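Local coordinates for flagellar motor switch protein fliG (Aquifex aeolicus, PDB 3HJL), which probably forms part of the rotor-mounted switch complex at the base of the flagellar basal body, helping to set the direction of rotation, at residues K236-T239 with F240-R244; K245-D248 with R249-I252. One frame throughout, in Å; residues are numbered along the deposited sequence.

Interaction 1 (K236-T239 with F240-R244); sequences KMFT and FEDIR
The backbone N of T239 gives its hydrogen to D242 OD2 at 2.8 Å, an almost straight bond (174°) that meets the oxygen on its anti side and somewhat out of the carboxylate plane. D242 has CG turned opposite its own carbonyl carbon (chi1 -61°), and this swings the acid back over the turn to the amide three residues earlier. Such a bond is like the reciprocal half of a capping box; the other half is not made, since D242 N bonds to T239 O at 3.1 Å, more bent and coming from above the carbonyl plane. T239 and D242 side chains cross nearly at right angles, with the T239 methyl CG2 tight against D242 OD2 at 3.1 Å.

M237 to F240 form the MFXF motif of the FliG family, which links the armadillo-like part of the C-terminal region to its last helical subdomain. Here the chain leaves helix 227-237 at F238, crosses T239 and enters the 3-10 turn at 241-244. M237 O, at the outgoing helix end, is hydrogen-bonded to N208.

The F238 ring packs against the turn: D242 CB sits over one face, 3.9 Å from the centroid and 20° off the normal, a CH-pi contact displaced toward the rim. Further along the ring, CE2 of F238 only grazes CG1 of I243 at 4.5 Å. I243 CD1 sits over one face of the F240 ring, toward its rim. F238 and I243 both rest on I316 of helix 302-320, while F240 reaches I274 of helix 272-279. On the outer side, R244 NH1 and E241 OE1 form a weakly bonded salt bridge at 3.4 Å, and R244 NE has a second acid in D273.

Interaction 2 (K245-D248 with R249-I252); sequences KLSD and RDII
S247 O and D248 O take the first i-to-i+4 hydrogen bonds of helix 248-255, a weak one from I251 N to S247 O at 3.3 Å and a better one from I252 N, 3.1 Å from D248 O. S247 holds the N-cap position, yet its hydroxyl makes no capping bond. The acid of D250 comes back over this end, with CG opposite its carbonyl carbon (chi1 -64°). D250 OD2 lies 3.7 Å from S247 N, near it without being hydrogen-bonded. The same OD2 of D250 touches the L246 methyl CD2 at 3.4 Å, the two side chains crossing at about a right angle. A negative charge here probably suits the positive end of the helix dipole. With an alanine at D250, L246 CD2 would probably lose its contact with the carboxylate and the helix start a nearby negative charge. D248 runs alongside I251, the two side chains pointing the same way, and D248 OD2 is hydrogen-bonded to N281. I251 packs on K277 and F278, setting the start of helix 248-255 against helix 272-279, while D250 touches K324 near the C-terminus.

Interactions 1 and 2 follow each other without a break, their centres about 13 Å apart, and together they carry the chain from the end of helix 227-237 through a 3-10 turn into helix 248-255. Both belong to the C-terminal domain of FliG. They meet directly where F238 CZ packs on L246 CD1 at 4.2 Å, and a long, weak ion pair from K245 NZ to D242 OD1 also spans them. Helix 272-279 is a common neighbour, with F278 touching I243 of the first and I251 of the second. The chain passes from the MFXF linker straight into the last helical subdomain, whose first turns pack on helices 272-279 and 302-320; the linker may serve as a hinge.

Interaction 1 (K236-T239 with F240-R244)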
loop_
_atom_site.group_PDB
_atom_site.type_symbol
_atom_site.label_atom_id
_atom_site.label_comp_id
_atom_site.label_asym_id
_atom_site.label_seq_id
_atom_site.Cartn_x
_atom_site.Cartn_y
_atom_site.Cartn_z
ATOM N N LYS A 236 -14.939 23.745 6.088
ATOM C CA LYS A 236 -15.587 24.113 4.828
ATOM C C LYS A 236 -16.997 24.698 4.998
ATOM O O LYS A 236 -17.490 25.365 4.078
ATOM C CB LYS A 236 -15.641 22.905 3.895
ATOM C CG LYS A 236 -14.275 22.315 3.537
ATOM C CD LYS A 236 -13.431 23.279 2.744
ATOM C CE LYS A 236 -12.215 22.600 2.183
ATOM N NZ LYS A 236 -11.393 23.570 1.428
ATOM N N MET A 237 -17.648 24.434 6.142
ATOM C CA MET A 237 -18.999 24.968 6.436
ATOM C C MET A 237 -19.007 26.480 6.687
ATOM O O MET A 237 -20.008 27.145 6.410
ATOM C CB MET A 237 -19.652 24.225 7.610
ATOM C CG MET A 237 -20.128 22.803 7.264
ATOM S SD MET A 237 -20.607 21.818 8.709
ATOM C CE MET A 237 -21.922 22.811 9.413
ATOM N N PHE A 238 -17.932 27.002 7.282
ATOM C CA PHE A 238 -17.725 28.452 7.349
ATOM C C PHE A 238 -16.293 28.789 6.941
ATOM O O PHE A 238 -15.308 28.425 7.651
ATOM C CB PHE A 238 -18.036 29.052 8.726
ATOM C CG PHE A 238 -18.183 30.558 8.693
ATOM C CD1 PHE A 238 -19.430 31.138 8.484
ATOM C CD2 PHE A 238 -17.067 31.382 8.756
ATOM C CE1 PHE A 238 -19.569 32.509 8.387
ATOM C CE2 PHE A 238 -17.195 32.757 8.662
ATOM C CZ PHE A 238 -18.452 33.324 8.476
ATOM N N THR A 239 -16.197 29.501 5.806
ATOM C CA THR A 239 -14.926 29.909 5.216
ATOM C C THR A 239 -14.781 31.418 5.389
ATOM O O THR A 239 -15.735 32.102 5.777
ATOM C CB THR A 239 -14.859 29.505 3.700
ATOM O OG1 THR A 239 -13.526 29.685 3.205
ATOM C CG2 THR A 239 -15.827 30.326 2.847
ATOM N N PHE A 240 -13.576 31.928 5.148
ATOM C CA PHE A 240 -13.308 33.362 5.261
ATOM C C PHE A 240 -14.153 34.183 4.268
ATOM O O PHE A 240 -14.574 35.297 4.571
ATOM C CB PHE A 240 -11.817 33.645 5.056
ATOM C CG PHE A 240 -11.403 35.038 5.466
ATOM C CD1 PHE A 240 -11.143 35.333 6.794
ATOM C CD2 PHE A 240 -11.265 36.046 4.521
ATOM C CE1 PHE A 240 -10.762 36.611 7.177
ATOM C CE2 PHE A 240 -10.878 37.324 4.898
ATOM C CZ PHE A 240 -10.633 37.604 6.225
ATOM N N GLU A 241 -14.435 33.604 3.106
ATOM C CA GLU A 241 -15.270 34.245 2.098
ATOM C C GLU A 241 -16.717 34.452 2.593
ATOM O O GLU A 241 -17.364 35.425 2.204
ATOM C CB GLU A 241 -15.264 33.421 0.804
ATOM C CG GLU A 241 -13.880 33.281 0.117
ATOM C CD GLU A 241 -13.399 34.558 -0.570
ATOM O OE1 GLU A 241 -13.774 34.787 -1.742
ATOM O OE2 GLU A 241 -12.580 35.287 0.034
ATOM N N ASP A 242 -17.186 33.593 3.513
ATOM C CA ASP A 242 -18.558 33.694 4.069
ATOM C C ASP A 242 -18.767 34.895 5.005
ATOM O O ASP A 242 -19.880 35.126 5.474
ATOM C CB ASP A 242 -18.963 32.406 4.814
ATOM C CG ASP A 242 -18.975 31.184 3.917
ATOM O OD1 ASP A 242 -19.465 31.283 2.761
ATOM O OD2 ASP A 242 -18.545 30.103 4.393
ATOM N N ILE A 243 -17.706 35.644 5.294
ATOM C CA ILE A 243 -17.828 36.910 6.026
ATOM C C ILE A 243 -18.797 37.894 5.304
ATOM O O ILE A 243 -19.465 38.702 5.956
ATOM C CB ILE A 243 -16.427 37.548 6.274
ATOM C CG1 ILE A 243 -15.648 36.708 7.302
ATOM C CG2 ILE A 243 -16.562 38.976 6.788
ATOM C CD1 ILE A 243 -14.204 37.171 7.551
ATOM N N ARG A 244 -18.892 37.779 3.975
ATOM C CA ARG A 244 -19.878 38.518 3.164
ATOM C C ARG A 244 -21.337 38.317 3.614
ATOM O O ARG A 244 -22.152 39.237 3.502
ATOM C CB ARG A 244 -19.795 38.077 1.698
ATOM C CG ARG A 244 -18.535 38.462 0.956
ATOM C CD ARG A 244 -18.749 38.245 -0.523
ATOM N NE ARG A 244 -17.533 38.405 -1.315
ATOM C CZ ARG A 244 -16.572 37.494 -1.439
ATOM N NH1 ARG A 244 -16.668 36.295 -0.867
ATOM N NH2 ARG A 244 -15.514 37.772 -2.194
#

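Interaction 2 (K245-D248 with R249-I252)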
loop_
_atom_site.group_PDB
_atom_site.type_symbol
_atom_site.label_atom_id
_atom_site.label_comp_id
_atom_site.label_asym_id
_atom_site.label_seq_id
_atom_site.Cartn_x
_atom_site.Cartn_y
_atom_site.Cartn_z
ATOM N N LYS A 245 -21.670 37.097 4.047
ATOM C CA LYS A 245 -23.035 36.759 4.494
ATOM C C LYS A 245 -23.436 37.455 5.807
ATOM O O LYS A 245 -24.625 37.683 6.049
ATOM C CB LYS A 245 -23.182 35.243 4.693
ATOM C CG LYS A 245 -22.961 34.385 3.447
ATOM C CD LYS A 245 -23.055 32.904 3.799
ATOM C CE LYS A 245 -22.807 32.016 2.593
ATOM N NZ LYS A 245 -22.843 30.563 2.944
ATOM N N LEU A 246 -22.450 37.773 6.648
ATOM C CA LEU A 246 -22.702 38.379 7.958
ATOM C C LEU A 246 -23.225 39.818 7.852
ATOM O O LEU A 246 -22.990 40.500 6.854
ATOM C CB LEU A 246 -21.422 38.351 8.812
ATOM C CG LEU A 246 -20.812 36.975 9.106
ATOM C CD1 LEU A 246 -19.564 37.117 9.939
ATOM C CD2 LEU A 246 -21.817 36.046 9.794
ATOM N N SER A 247 -23.953 40.254 8.883
ATOM C CA SER A 247 -24.482 41.618 8.950
ATOM C C SER A 247 -23.410 42.573 9.450
ATOM O O SER A 247 -22.335 42.143 9.876
ATOM C CB SER A 247 -25.671 41.679 9.907
ATOM O OG SER A 247 -26.656 40.733 9.547
ATOM N N ASP A 248 -23.709 43.871 9.391
ATOM C CA ASP A 248 -22.844 44.894 9.978
ATOM C C ASP A 248 -22.792 44.730 11.499
ATOM O O ASP A 248 -21.744 44.929 12.105
ATOM C CB ASP A 248 -23.327 46.298 9.607
ATOM C CG ASP A 248 -23.056 46.645 8.153
ATOM O OD1 ASP A 248 -24.002 47.052 7.450
ATOM O OD2 ASP A 248 -21.903 46.501 7.705
ATOM N N ARG A 249 -23.922 44.346 12.091
ATOM C CA ARG A 249 -24.019 44.036 13.528
ATOM C C ARG A 249 -23.021 42.953 13.949
ATOM O O ARG A 249 -22.377 43.063 14.993
ATOM C CB ARG A 249 -25.437 43.545 13.862
ATOM C CG ARG A 249 -26.526 44.609 13.787
ATOM C CD ARG A 249 -26.478 45.552 14.983
ATOM N NE ARG A 249 -27.688 46.369 15.087
ATOM C CZ ARG A 249 -28.877 45.940 15.530
ATOM N NH1 ARG A 249 -29.072 44.667 15.895
ATOM N NH2 ARG A 249 -29.902 46.793 15.583
ATOM N N ASP A 250 -22.923 41.904 13.133
ATOM C CA ASP A 250 -22.023 40.766 13.391
ATOM C C ASP A 250 -20.555 41.190 13.372
ATOM O O ASP A 250 -19.761 40.750 14.204
ATOM C CB ASP A 250 -22.219 39.671 12.336
ATOM C CG ASP A 250 -23.605 39.047 12.371
ATOM O OD1 ASP A 250 -24.536 39.646 12.950
ATOM O OD2 ASP A 250 -23.756 37.952 11.796
ATOM N N ILE A 251 -20.217 42.045 12.407
ATOM C CA ILE A 251 -18.861 42.572 12.236
ATOM C C ILE A 251 -18.430 43.412 13.440
ATOM O O ILE A 251 -17.286 43.317 13.874
ATOM C CB ILE A 251 -18.758 43.418 10.940
ATOM C CG1 ILE A 251 -19.011 42.544 9.709
ATOM C CG2 ILE A 251 -17.375 44.077 10.817
ATOM C CD1 ILE A 251 -19.751 43.263 8.646
ATOM N N ILE A 252 -19.344 44.235 13.963
ATOM C CA ILE A 252 -19.089 45.015 15.199
ATOM C C ILE A 252 -18.653 44.111 16.357
ATOM O O ILE A 252 -17.678 44.413 17.046
ATOM C CB ILE A 252 -20.340 45.847 15.648
ATOM C CG1 ILE A 252 -20.314 47.246 15.031
ATOM C CG2 ILE A 252 -20.371 46.008 17.159
ATOM C CD1 ILE A 252 -20.391 47.259 13.541
#